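PDB 3IIB: peptidase M28 from Shewanella amazonensis SB2B, which probably acts as a zinc-dependent dipeptidase or carboxypeptidase of the M28 family, working as a homodimer. Local coordinates for residues V298-E303 / P375-L380; A80-P85 / V219-E224; K8-L13 / Y423-W428. All blocks are in the same frame, centred on the assembly; numbering follows the deposited sequence. Where two conformers were deposited one is given.

Overall arrangement
Interaction 1 lies near the centre of the chain, beside the zinc site. Interactions 2 and 3 lie towards opposite ends, with centres about 55 Å apart. Interactions 1 and 2 both reach the same mixed sheet, in which strand 293-300 neighbours strand 220-242. Interaction 3 instead joins helix 3-19 to helix 413-432. Its centre is about 23 Å from that of interaction 1. Interactions 1 and 3 are buried, and interaction 2 is partly exposed. Their chemistry differs accordingly: a ring, carboxylates and waters in interaction 1, main-chain bonds in interaction 2, and apolar packing with one hydrogen bond from a glutamine amide in interaction 3.

Interaction 1: residues V298-E303 / P375-L380; sequences VLYAAE and PDVSML
Y300 and D376 stack with the phenol ring against the carboxylate arm. D376 CB lies over one face of the ring, 3.6 Å from its centroid, in a CH-pi contact. The two side chains run alongside one another, pointing opposite ways. The carboxylate plane stays 28° from the ring plane. V298 CG1 packs over the opposite ring face, near its centre, so the ring is held between a methyl and a methylene. Y300 CG stands anti to its carbonyl carbon, chi1 -69°, and this carries the ring out to D376. At the far end of the ring, Y300 OH comes within 3.8 Å of V377 CG1. The phenol also reaches the backbone of 375-380 through a water, which lies 2.9 Å from Y300 OH and donates to D376 O.

Strand 293-300 belongs to the central sheet of the M28 zinc-peptidase fold. Just after it comes E303, a zinc ligand seen in a structure of this protein, though no zinc is bound to it in this model. A zinc ion lies about 4 Å from its side chain. E303 CG extends opposite its backbone N, chi1 -176°, and the chain then bends at chi2. The bend turns OE2 towards the proline, 3.6 Å from P375 CB. E303 CG lies 3.4 Å from D376 OD1, so an aliphatic carbon, not the second carboxylate, faces D376. The two carboxylates are perpendicular, and E303 OE2 and D376 OD2 remain 5.2 Å apart. D376 also touches zinc ligand H257. A second water donates both to D376 OD1, at 2.6 Å, and to A301 O, tying the buried carboxylate to the chain just before E303.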
ATOM      1  N   VAL A 298     -11.297  10.565  28.261  1.00  2.98           N
ATOM      2  CA  VAL A 298     -10.335  11.614  27.954  1.00  2.54           C
ATOM      3  C   VAL A 298      -9.762  11.348  26.577  1.00  3.01           C
ATOM      4  O   VAL A 298      -9.193  10.267  26.335  1.00  5.28           O
ATOM      5  CB  VAL A 298      -9.178  11.735  28.995  1.00  4.31           C
ATOM      6  CG1 VAL A 298      -8.276  12.883  28.626  1.00  2.49           C
ATOM      7  CG2 VAL A 298      -9.749  11.873  30.369  1.00  3.21           C
ATOM      8  N   LEU A 299      -9.914  12.332  25.686  1.00  4.05           N
ATOM      9  CA  LEU A 299      -9.393  12.247  24.351  1.00  3.18           C
ATOM     10  C   LEU A 299      -8.204  13.187  24.301  1.00  4.20           C
ATOM     11  O   LEU A 299      -8.362  14.408  24.259  1.00  3.90           O
ATOM     12  CB  LEU A 299     -10.460  12.587  23.305  1.00  6.02           C
ATOM     13  CG  LEU A 299     -11.777  11.840  23.389  1.00  2.96           C
ATOM     14  CD1 LEU A 299     -12.747  12.246  22.251  1.00  3.44           C
ATOM     15  CD2 LEU A 299     -11.476  10.339  23.307  1.00  2.00           C
ATOM     16  N   TYR A 300      -7.019  12.605  24.415  1.00  3.04           N
ATOM     17  CA  TYR A 300      -5.821  13.382  24.665  1.00  5.26           C
ATOM     18  C   TYR A 300      -5.303  14.045  23.420  1.00  4.38           C
ATOM     19  O   TYR A 300      -5.341  13.484  22.327  1.00  4.72           O
ATOM     20  CB  TYR A 300      -4.683  12.505  25.259  1.00  4.28           C
ATOM     21  CG  TYR A 300      -4.899  11.996  26.672  1.00  4.59           C
ATOM     22  CD1 TYR A 300      -4.580  12.782  27.742  1.00  6.29           C
ATOM     23  CD2 TYR A 300      -5.383  10.723  26.924  1.00  6.62           C
ATOM     24  CE1 TYR A 300      -4.729  12.329  29.061  1.00  6.05           C
ATOM     25  CE2 TYR A 300      -5.566  10.271  28.225  1.00  2.29           C
ATOM     26  CZ  TYR A 300      -5.210  11.064  29.280  1.00  7.99           C
ATOM     27  OH  TYR A 300      -5.343  10.600  30.569  1.00  7.80           O
ATOM     28  N   ALA A 301      -4.778  15.247  23.627  1.00  4.72           N
ATOM     29  CA  ALA A 301      -4.072  16.020  22.630  1.00  5.86           C
ATOM     30  C   ALA A 301      -2.617  15.593  22.498  1.00  4.70           C
ATOM     31  O   ALA A 301      -1.942  15.258  23.478  1.00  4.79           O
ATOM     32  CB  ALA A 301      -4.105  17.567  23.005  1.00  5.36           C
ATOM     33  N   ALA A 302      -2.133  15.684  21.262  1.00  4.29           N
ATOM     34  CA  ALA A 302      -0.722  15.740  20.958  1.00  4.75           C
ATOM     35  C   ALA A 302       0.049  14.551  21.528  1.00  4.46           C
ATOM     36  O   ALA A 302       1.176  14.683  21.963  1.00  3.26           O
ATOM     37  CB  ALA A 302      -0.136  17.099  21.406  1.00  2.63           C
ATOM     38  N   GLU A 303      -0.565  13.377  21.496  1.00  3.39           N
ATOM     39  CA  GLU A 303       0.149  12.156  21.903  1.00  3.70           C
ATOM     40  C   GLU A 303       1.351  11.888  21.002  1.00  5.42           C
ATOM     41  O   GLU A 303       2.394  11.479  21.479  1.00  5.07           O
ATOM     42  CB  GLU A 303      -0.807  10.956  21.938  1.00  5.07           C
ATOM     43  CG  GLU A 303      -0.153   9.674  22.446  1.00  5.83           C
ATOM     44  CD  GLU A 303       0.590   8.888  21.378  1.00 10.16           C
ATOM     45  OE1 GLU A 303       0.395   9.179  20.184  1.00 10.66           O
ATOM     46  OE2 GLU A 303       1.350   7.963  21.730  1.00 18.70           O
ATOM     47  N   PRO A 375       0.003   4.827  26.401  1.00  7.01           N
ATOM     48  CA  PRO A 375       0.936   5.931  26.402  1.00  7.78           C
ATOM     49  C   PRO A 375       0.522   7.129  27.245  1.00  7.19           C
ATOM     50  O   PRO A 375       1.297   7.589  28.086  1.00  8.88           O
ATOM     51  CB  PRO A 375       1.012   6.319  24.921  1.00  9.91           C
ATOM     52  CG  PRO A 375       0.575   5.171  24.189  1.00 13.02           C
ATOM     53  CD  PRO A 375      -0.252   4.310  25.051  1.00  9.76           C
ATOM     54  N   ASP A 376      -0.690   7.630  27.038  1.00  4.86           N
ATOM     55  CA  ASP A 376      -1.128   8.834  27.743  1.00  5.34           C
ATOM     56  C   ASP A 376      -1.408   8.673  29.245  1.00  6.14           C
ATOM     57  O   ASP A 376      -1.534   9.677  29.956  1.00  5.98           O
ATOM     58  CB  ASP A 376      -2.364   9.380  27.062  1.00  3.72           C
ATOM     59  CG  ASP A 376      -2.072   9.843  25.651  1.00  7.48           C
ATOM     60  OD1 ASP A 376      -1.141  10.652  25.519  1.00  9.61           O
ATOM     61  OD2 ASP A 376      -2.743   9.370  24.691  1.00  6.68           O
ATOM     62  N   VAL A 377      -1.540   7.432  29.708  1.00  6.13           N
ATOM     63  CA  VAL A 377      -1.698   7.171  31.139  1.00  8.30           C
ATOM     64  C   VAL A 377      -0.461   6.528  31.771  1.00  7.74           C
ATOM     65  O   VAL A 377      -0.457   6.182  32.961  1.00  6.12           O
ATOM     66  CB  VAL A 377      -2.966   6.306  31.422  1.00  5.34           C
ATOM     67  CG1 VAL A 377      -4.178   7.010  30.866  1.00  6.77           C
ATOM     68  CG2 VAL A 377      -2.811   4.889  30.848  1.00  5.41           C
ATOM     69  N   SER A 378       0.608   6.412  30.981  1.00  8.35           N
ATOM     70  CA  SER A 378       1.776   5.637  31.398  1.00  9.63           C
ATOM     71  C   SER A 378       2.562   6.358  32.491  1.00  8.58           C
ATOM     72  O   SER A 378       3.394   5.732  33.141  1.00  6.86           O
ATOM     73  CB  SER A 378       2.692   5.327  30.210  1.00  7.73           C
ATOM     74  OG  SER A 378       3.248   6.510  29.646  1.00  7.10           O
HETATM   75  N   MSE A 379       2.286   7.662  32.701  1.00  7.09           N
HETATM   76  CA  MSE A 379       2.990   8.431  33.739  1.00  8.19           C
HETATM   77  C   MSE A 379       2.253   8.382  35.068  1.00  6.91           C
HETATM   78  O   MSE A 379       2.723   8.862  36.102  1.00  7.10           O
HETATM   79  CB  MSE A 379       3.260   9.877  33.275  1.00  6.67           C
HETATM   80  CG  MSE A 379       2.084  10.794  33.300  1.00  9.53           C
HETATM   81 SE   MSE A 379       0.743  10.350  32.009  0.75  3.29          SE
HETATM   82  CE  MSE A 379       1.767  10.605  30.406  1.00 11.47           C
ATOM     83  N   LEU A 380       1.073   7.782  35.065  1.00  6.26           N
ATOM     84  CA  LEU A 380       0.206   7.880  36.201  1.00  6.30           C
ATOM     85  C   LEU A 380       0.533   6.905  37.347  1.00  5.25           C
ATOM     86  O   LEU A 380       0.388   7.272  38.504  1.00  6.53           O
ATOM     87  CB  LEU A 380      -1.285   7.793  35.777  1.00  4.94           C
ATOM     88  CG  LEU A 380      -1.795   8.826  34.756  1.00  5.92           C
ATOM     89  CD1 LEU A 380      -3.292   8.596  34.533  1.00  6.43           C
ATOM     90  CD2 LEU A 380      -1.506  10.270  35.222  1.00 10.90           C
TER
HETATM   91  O   HOH W   1      -2.764  11.460  31.683  1.00  5.88           O
HETATM   92  O   HOH W   2      -0.844  13.120  24.879  1.00  5.87           O

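Interaction 2: residues A80-P85 / V219-E224; sequences ASILSP and VVISLE
L83 and V220 meet across the two strands, and their first torsions set how. L83 CG points away from its carbonyl carbon, chi1 -59°, and the branch lies along the partner strand. V220 CG1 stands anti to the backbone N, chi1 177°, where L83 CD1 reaches it at 4.0 Å. L83 CD2 packs on S222 CB.

Residues 80-84 and 220-224 run antiparallel, 151° between their directions. S81 and S222 form a hydrogen-bonded pair, and each amide donates to the other's carbonyl. The bond from S222 N to S81 O is 2.9 Å. I82 and I221 form the next, non-hydrogen-bonded pair. Beyond them L83 and S84 both face V220 in a classic beta bulge. V220 O takes a 2.8 Å bond from L83 N and a weak one from S84 N. V220 N returns a bond to S84 O at 3.0 Å. A cis peptide then leads into P85, whose CD packs on V219 CG2.

The side chains of A80, I82, I221 and L223 share one sheet face, and V219 joins their packing. I82 CG1 meets I221 CG2 at 4.2 Å, and I82 CG2 meets V219 CG1. A80 CB lies against L223 CD1. M212 of helix 203-213 covers I82 and V219 on this side. The opposite face carries S81, S84, V220 and S222. Strands 88-94 and 106-113 continue the sheet beyond 62-84 and 220-242. The contact is structural packing that joins strands 62-84 and 220-242, far from the zinc ions.

The register therefore rests mainly on main-chain bonds, with the apolar face covered in part by M212 and continued by side chains of strand 88-94, and the serine-bearing face more open to solvent.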
ATOM      1  N   ALA A  80      12.661  11.971  -3.145  1.00  7.34           N
ATOM      2  CA  ALA A  80      13.967  11.338  -3.070  1.00  9.25           C
ATOM      3  C   ALA A  80      14.157  10.389  -4.240  1.00  8.19           C
ATOM      4  O   ALA A  80      13.196   9.870  -4.811  1.00  9.29           O
ATOM      5  CB  ALA A  80      14.150  10.624  -1.756  1.00  6.48           C
ATOM      6  N   SER A  81      15.399  10.229  -4.653  1.00  5.55           N
ATOM      7  CA  SER A  81      15.699   9.211  -5.667  1.00  9.22           C
ATOM      8  C   SER A  81      17.106   8.680  -5.509  1.00  6.79           C
ATOM      9  O   SER A  81      17.954   9.281  -4.840  1.00  8.85           O
ATOM     10  CB  SER A  81      15.474   9.777  -7.065  1.00 10.02           C
ATOM     11  OG  SER A  81      16.410  10.789  -7.308  1.00 13.15           O
ATOM     12  N   ILE A  82      17.360   7.519  -6.098  1.00  4.95           N
ATOM     13  CA  ILE A  82      18.730   7.026  -6.205  1.00  5.64           C
ATOM     14  C   ILE A  82      19.322   7.602  -7.474  1.00  6.66           C
ATOM     15  O   ILE A  82      18.708   7.538  -8.556  1.00  7.42           O
ATOM     16  CB  ILE A  82      18.726   5.512  -6.271  1.00  5.93           C
ATOM     17  CG1 ILE A  82      18.271   4.935  -4.916  1.00  6.68           C
ATOM     18  CG2 ILE A  82      20.090   5.012  -6.630  1.00  2.21           C
ATOM     19  CD1 ILE A  82      17.987   3.386  -5.112  1.00  6.67           C
ATOM     20  N   LEU A  83      20.502   8.197  -7.340  1.00  7.78           N
ATOM     21  CA  LEU A  83      21.216   8.796  -8.484  1.00  9.04           C
ATOM     22  C   LEU A  83      22.179   7.821  -9.140  1.00  9.26           C
ATOM     23  O   LEU A  83      22.388   7.878 -10.365  1.00  8.82           O
ATOM     24  CB  LEU A  83      21.969  10.071  -8.067  1.00  9.22           C
ATOM     25  CG  LEU A  83      21.132  11.215  -7.478  1.00 14.01           C
ATOM     26  CD1 LEU A  83      22.064  12.385  -7.075  1.00 11.77           C
ATOM     27  CD2 LEU A  83      20.082  11.704  -8.444  1.00 10.84           C
ATOM     28  N   SER A  84      22.746   6.938  -8.329  1.00  7.27           N
ATOM     29  CA  SER A  84      23.683   5.936  -8.794  0.60  8.43           C
ATOM     30  C   SER A  84      23.789   4.817  -7.756  1.00  9.83           C
ATOM     31  O   SER A  84      23.585   5.040  -6.571  1.00  8.79           O
ATOM     32  CB  SER A  84      25.058   6.560  -9.094  0.60  7.73           C
ATOM     33  OG  SER A  84      25.627   7.101  -7.931  0.60  6.64           O
ATOM     34  N   PRO A  85      24.103   3.579  -8.213  1.00  6.98           N
ATOM     35  CA  PRO A  85      24.502   3.148  -9.575  1.00  6.83           C
ATOM     36  C   PRO A  85      23.380   3.111 -10.657  1.00  7.08           C
ATOM     37  O   PRO A  85      23.662   3.307 -11.826  1.00  8.54           O
ATOM     38  CB  PRO A  85      25.029   1.752  -9.334  1.00  4.79           C
ATOM     39  CG  PRO A  85      24.295   1.262  -8.109  1.00  3.59           C
ATOM     40  CD  PRO A  85      24.055   2.456  -7.271  1.00  3.52           C
ATOM     41  N   VAL A 219      25.962   3.697  -3.192  1.00  6.50           N
ATOM     42  CA  VAL A 219      24.682   4.301  -3.557  1.00  4.57           C
ATOM     43  C   VAL A 219      24.709   5.764  -3.168  1.00  6.05           C
ATOM     44  O   VAL A 219      25.127   6.148  -2.039  1.00  7.05           O
ATOM     45  CB  VAL A 219      23.514   3.576  -2.861  1.00  6.65           C
ATOM     46  CG1 VAL A 219      22.140   4.283  -3.116  1.00  5.10           C
ATOM     47  CG2 VAL A 219      23.521   2.098  -3.276  1.00  6.07           C
ATOM     48  N   VAL A 220      24.307   6.578  -4.130  1.00  5.26           N
ATOM     49  CA  VAL A 220      24.174   8.011  -3.975  1.00  3.75           C
ATOM     50  C   VAL A 220      22.726   8.331  -4.135  1.00  6.62           C
ATOM     51  O   VAL A 220      22.092   7.838  -5.079  1.00  6.95           O
ATOM     52  CB  VAL A 220      24.994   8.730  -5.087  1.00  6.55           C
ATOM     53  CG1 VAL A 220      24.823  10.277  -5.021  1.00  9.91           C
ATOM     54  CG2 VAL A 220      26.462   8.293  -5.033  1.00  7.04           C
ATOM     55  N   ILE A 221      22.186   9.173  -3.260  1.00  7.99           N
ATOM     56  CA  ILE A 221      20.780   9.569  -3.346  1.00  7.36           C
ATOM     57  C   ILE A 221      20.664  11.089  -3.437  1.00  8.09           C
ATOM     58  O   ILE A 221      21.600  11.812  -3.092  1.00  9.65           O
ATOM     59  CB  ILE A 221      19.930   9.012  -2.168  1.00  7.66           C
ATOM     60  CG1 ILE A 221      20.265   9.670  -0.826  1.00  6.51           C
ATOM     61  CG2 ILE A 221      20.100   7.476  -2.080  1.00  3.87           C
ATOM     62  CD1 ILE A 221      19.252   9.303   0.271  1.00  7.82           C
ATOM     63  N   SER A 222      19.519  11.529  -3.937  1.00  9.21           N
ATOM     64  CA  SER A 222      19.031  12.898  -3.819  1.00  8.30           C
ATOM     65  C   SER A 222      17.896  12.916  -2.803  1.00  9.57           C
ATOM     66  O   SER A 222      17.060  12.005  -2.813  1.00  9.67           O
ATOM     67  CB  SER A 222      18.492  13.386  -5.155  1.00 11.51           C
ATOM     68  OG  SER A 222      17.993  14.721  -5.025  1.00 16.28           O
ATOM     69  N   LEU A 223      17.876  13.913  -1.905  1.00  7.84           N
ATOM     70  CA  LEU A 223      16.818  14.050  -0.905  1.00  8.30           C
ATOM     71  C   LEU A 223      16.388  15.516  -0.800  1.00  8.99           C
ATOM     72  O   LEU A 223      17.220  16.427  -0.639  1.00  9.67           O
ATOM     73  CB  LEU A 223      17.301  13.590   0.469  1.00  8.83           C
ATOM     74  CG  LEU A 223      16.316  13.647   1.639  1.00 10.94           C
ATOM     75  CD1 LEU A 223      15.091  12.720   1.483  1.00  8.29           C
ATOM     76  CD2 LEU A 223      17.081  13.298   2.939  1.00 10.89           C
ATOM     77  N   GLU A 224      15.080  15.715  -0.899  1.00  6.41           N
ATOM     78  CA  GLU A 224      14.488  17.036  -0.818  1.00  6.55           C
ATOM     79  C   GLU A 224      13.362  16.938   0.166  1.00  6.57           C
ATOM     80  O   GLU A 224      12.484  16.091  -0.015  1.00  9.13           O
ATOM     81  CB  GLU A 224      13.938  17.474  -2.171  1.00  9.37           C
ATOM     82  CG  GLU A 224      13.338  18.858  -2.119  1.00 16.99           C
ATOM     83  CD  GLU A 224      12.925  19.401  -3.463  1.00 21.38           C
ATOM     84  OE1 GLU A 224      12.988  18.662  -4.477  1.00 20.22           O
ATOM     85  OE2 GLU A 224      12.567  20.601  -3.479  1.00 30.07           O
TER

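Interaction 3: residues K8-L13 / Y423-W428; sequences KVAEQL and YAQFAW
Q425 NE2 donates to A10 O at 3.1 Å, the one hydrogen bond between residues 8-13 and 423-428. The bond is fairly straight. The donor stands above the carbonyl plane of A10, 70° out of it, while A10 O lies near the plane of the Q425 amide. Q425 CG is turned away from its carbonyl carbon, chi1 -66°, and the rest of the chain is extended. This carries the amide across to helix 3-19. On the way Q425 CG packs on A10 CB at 3.9 Å.

W428 supplies the main apolar surface. V9 CG1 lies over one indole face, 3.5 Å from the centroid of the five-membered ring and close to the ring normal, a CH-pi contact. L13 CD1 meets W428 CB at 3.4 Å. L13 CB packs at 3.9 Å on the CB of A424, one turn before W428. W428 NE1 has its polar partner in N6 OD1, a further link to helix 3-19, and L287 touches both V9 and W428. With an alanine in place of W428 the indole is gone: V9 CG1 would probably face a gap where the ring lay, and N6 OD1 would lose the NE1 donor.

The segments 8-13 and 423-428 run antiparallel, 153° apart in direction and 8.4 Å between axes at closest approach. A10 CA and Q425 CA are 4.7 Å apart, and the small side chain of A10 is consistent with this close approach. Helix 3-19 thus packs on helix 413-432, whose other sides touch helix 267-285 and the central sheet. The chemistry implies that apolar packing joins the N-terminal helix to the peptidase fold, with hydrogen bonds from Q425 and W428 pinning its position.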
ATOM      1  N   LYS A   8     -23.699  -9.255  35.220  1.00 11.70           N
ATOM      2  CA  LYS A   8     -24.778  -9.387  34.225  0.50 11.05           C
ATOM      3  C   LYS A   8     -24.957  -8.097  33.402  1.00  9.27           C
ATOM      4  O   LYS A   8     -25.214  -8.151  32.190  1.00  8.19           O
ATOM      5  CB  LYS A   8     -26.103  -9.760  34.881  0.50 13.55           C
ATOM      6  CG  LYS A   8     -27.149 -10.173  33.873  0.50 15.35           C
ATOM      7  CD  LYS A   8     -28.330 -10.871  34.526  0.50 23.99           C
ATOM      8  CE  LYS A   8     -29.162 -11.645  33.494  0.50 27.88           C
ATOM      9  NZ  LYS A   8     -28.462 -12.881  33.002  0.50 25.60           N
ATOM     10  N   VAL A   9     -24.824  -6.940  34.044  1.00  7.09           N
ATOM     11  CA  VAL A   9     -24.829  -5.678  33.297  1.00  5.13           C
ATOM     12  C   VAL A   9     -23.658  -5.688  32.302  1.00  5.96           C
ATOM     13  O   VAL A   9     -23.819  -5.304  31.156  1.00  5.83           O
ATOM     14  CB  VAL A   9     -24.709  -4.479  34.230  1.00  6.87           C
ATOM     15  CG1 VAL A   9     -24.375  -3.195  33.445  1.00  6.24           C
ATOM     16  CG2 VAL A   9     -26.005  -4.338  35.018  1.00 11.39           C
ATOM     17  N   ALA A  10     -22.488  -6.150  32.738  1.00  7.11           N
ATOM     18  CA  ALA A  10     -21.330  -6.190  31.850  1.00  6.66           C
ATOM     19  C   ALA A  10     -21.587  -7.144  30.656  1.00  5.58           C
ATOM     20  O   ALA A  10     -21.233  -6.859  29.533  1.00  6.74           O
ATOM     21  CB  ALA A  10     -20.110  -6.625  32.618  1.00  5.94           C
ATOM     22  N   GLU A  11     -22.214  -8.275  30.918  1.00  4.80           N
ATOM     23  CA  GLU A  11     -22.611  -9.161  29.829  1.00  5.94           C
ATOM     24  C   GLU A  11     -23.533  -8.455  28.820  1.00  5.45           C
ATOM     25  O   GLU A  11     -23.353  -8.581  27.609  1.00  3.03           O
ATOM     26  CB  GLU A  11     -23.246 -10.426  30.395  1.00  8.40           C
ATOM     27  CG  GLU A  11     -22.179 -11.256  31.033  1.00 14.07           C
ATOM     28  CD  GLU A  11     -22.687 -12.392  31.865  1.00 24.50           C
ATOM     29  OE1 GLU A  11     -23.908 -12.470  32.119  1.00 21.16           O
ATOM     30  OE2 GLU A  11     -21.824 -13.199  32.269  1.00 29.60           O
ATOM     31  N   GLN A  12     -24.493  -7.673  29.328  1.00  5.97           N
ATOM     32  CA  GLN A  12     -25.432  -6.945  28.491  1.00  6.32           C
ATOM     33  C   GLN A  12     -24.780  -5.805  27.732  1.00  6.11           C
ATOM     34  O   GLN A  12     -25.129  -5.581  26.560  1.00  5.42           O
ATOM     35  CB  GLN A  12     -26.609  -6.443  29.298  1.00  4.76           C
ATOM     36  CG  GLN A  12     -27.474  -7.606  29.673  1.00  7.22           C
ATOM     37  CD  GLN A  12     -28.408  -7.393  30.845  1.00  8.23           C
ATOM     38  OE1 GLN A  12     -28.493  -6.298  31.421  1.00  8.07           O
ATOM     39  NE2 GLN A  12     -29.169  -8.456  31.181  1.00  7.13           N
ATOM     40  N   LEU A  13     -23.823  -5.123  28.365  1.00  4.73           N
ATOM     41  CA  LEU A  13     -23.030  -4.111  27.662  1.00  4.46           C
ATOM     42  C   LEU A  13     -22.304  -4.709  26.470  1.00  4.91           C
ATOM     43  O   LEU A  13     -22.260  -4.116  25.377  1.00  6.15           O
ATOM     44  CB  LEU A  13     -22.052  -3.406  28.608  1.00  5.41           C
ATOM     45  CG  LEU A  13     -22.712  -2.485  29.651  1.00  3.42           C
ATOM     46  CD1 LEU A  13     -21.702  -2.143  30.798  1.00  4.02           C
ATOM     47  CD2 LEU A  13     -23.262  -1.207  28.951  1.00  4.84           C
ATOM     48  N   TYR A 423     -14.172  -2.680  26.692  1.00  5.04           N
ATOM     49  CA  TYR A 423     -14.031  -1.425  27.434  1.00  5.47           C
ATOM     50  C   TYR A 423     -15.292  -1.098  28.215  1.00  3.77           C
ATOM     51  O   TYR A 423     -15.214  -0.557  29.314  1.00  4.81           O
ATOM     52  CB  TYR A 423     -13.625  -0.232  26.556  1.00  5.86           C
ATOM     53  CG  TYR A 423     -12.125  -0.040  26.544  1.00  5.30           C
ATOM     54  CD1 TYR A 423     -11.303  -0.784  25.702  1.00  5.42           C
ATOM     55  CD2 TYR A 423     -11.508   0.847  27.421  1.00  3.69           C
ATOM     56  CE1 TYR A 423      -9.935  -0.605  25.700  1.00  4.27           C
ATOM     57  CE2 TYR A 423     -10.141   1.019  27.441  1.00  8.04           C
ATOM     58  CZ  TYR A 423      -9.348   0.280  26.608  1.00  7.56           C
ATOM     59  OH  TYR A 423      -7.969   0.466  26.640  1.00  8.44           O
ATOM     60  N   ALA A 424     -16.451  -1.419  27.644  1.00  4.90           N
ATOM     61  CA  ALA A 424     -17.708  -1.175  28.338  1.00  5.79           C
ATOM     62  C   ALA A 424     -17.762  -2.026  29.613  1.00  6.04           C
ATOM     63  O   ALA A 424     -18.135  -1.526  30.690  1.00  7.23           O
ATOM     64  CB  ALA A 424     -18.888  -1.416  27.432  1.00  4.58           C
ATOM     65  N   GLN A 425     -17.383  -3.296  29.508  1.00  4.48           N
ATOM     66  CA  GLN A 425     -17.303  -4.168  30.661  1.00  3.13           C
ATOM     67  C   GLN A 425     -16.290  -3.611  31.679  1.00  3.74           C
ATOM     68  O   GLN A 425     -16.558  -3.541  32.881  1.00  4.37           O
ATOM     69  CB  GLN A 425     -16.883  -5.594  30.281  1.00  4.05           C
ATOM     70  CG  GLN A 425     -17.913  -6.318  29.425  1.00  3.75           C
ATOM     71  CD  GLN A 425     -17.657  -7.794  29.248  1.00  7.49           C
ATOM     72  OE1 GLN A 425     -16.514  -8.227  29.295  1.00  8.11           O
ATOM     73  NE2 GLN A 425     -18.727  -8.578  29.080  1.00  3.40           N
ATOM     74  N   PHE A 426     -15.090  -3.281  31.195  1.00  6.72           N
ATOM     75  CA  PHE A 426     -14.059  -2.739  32.074  1.00  3.06           C
ATOM     76  C   PHE A 426     -14.547  -1.494  32.809  1.00  2.06           C
ATOM     77  O   PHE A 426     -14.375  -1.383  34.037  1.00  2.71           O
ATOM     78  CB  PHE A 426     -12.792  -2.416  31.261  1.00  4.87           C
ATOM     79  CG  PHE A 426     -11.690  -1.783  32.065  1.00  4.12           C
ATOM     80  CD1 PHE A 426     -10.819  -2.568  32.797  1.00  5.13           C
ATOM     81  CD2 PHE A 426     -11.475  -0.407  32.040  1.00  4.34           C
ATOM     82  CE1 PHE A 426      -9.778  -1.996  33.506  1.00  4.57           C
ATOM     83  CE2 PHE A 426     -10.448   0.160  32.777  1.00  6.63           C
ATOM     84  CZ  PHE A 426      -9.605  -0.626  33.504  1.00  8.82           C
ATOM     85  N   ALA A 427     -15.064  -0.522  32.077  1.00  3.57           N
ATOM     86  CA  ALA A 427     -15.458   0.736  32.691  1.00  3.78           C
ATOM     87  C   ALA A 427     -16.616   0.486  33.666  1.00  4.97           C
ATOM     88  O   ALA A 427     -16.596   1.004  34.760  1.00  4.31           O
ATOM     89  CB  ALA A 427     -15.818   1.801  31.663  1.00  5.53           C
ATOM     90  N   TRP A 428     -17.570  -0.370  33.308  1.00  5.36           N
ATOM     91  CA  TRP A 428     -18.669  -0.664  34.230  1.00  5.46           C
ATOM     92  C   TRP A 428     -18.185  -1.413  35.480  1.00  4.45           C
ATOM     93  O   TRP A 428     -18.475  -1.017  36.613  1.00  5.68           O
ATOM     94  CB  TRP A 428     -19.796  -1.421  33.544  1.00  5.52           C
ATOM     95  CG  TRP A 428     -20.903  -1.645  34.485  1.00  4.19           C
ATOM     96  CD1 TRP A 428     -21.216  -2.789  35.154  1.00  3.46           C
ATOM     97  CD2 TRP A 428     -21.819  -0.652  34.931  1.00  3.34           C
ATOM     98  NE1 TRP A 428     -22.290  -2.570  35.997  1.00  5.65           N
ATOM     99  CE2 TRP A 428     -22.681  -1.266  35.868  1.00  5.13           C
ATOM    100  CE3 TRP A 428     -21.996   0.700  34.632  1.00  4.79           C
ATOM    101  CZ2 TRP A 428     -23.692  -0.568  36.501  1.00  7.85           C
ATOM    102  CZ3 TRP A 428     -23.000   1.398  35.304  1.00  6.52           C
ATOM    103  CH2 TRP A 428     -23.826   0.756  36.212  1.00  7.15           C
TER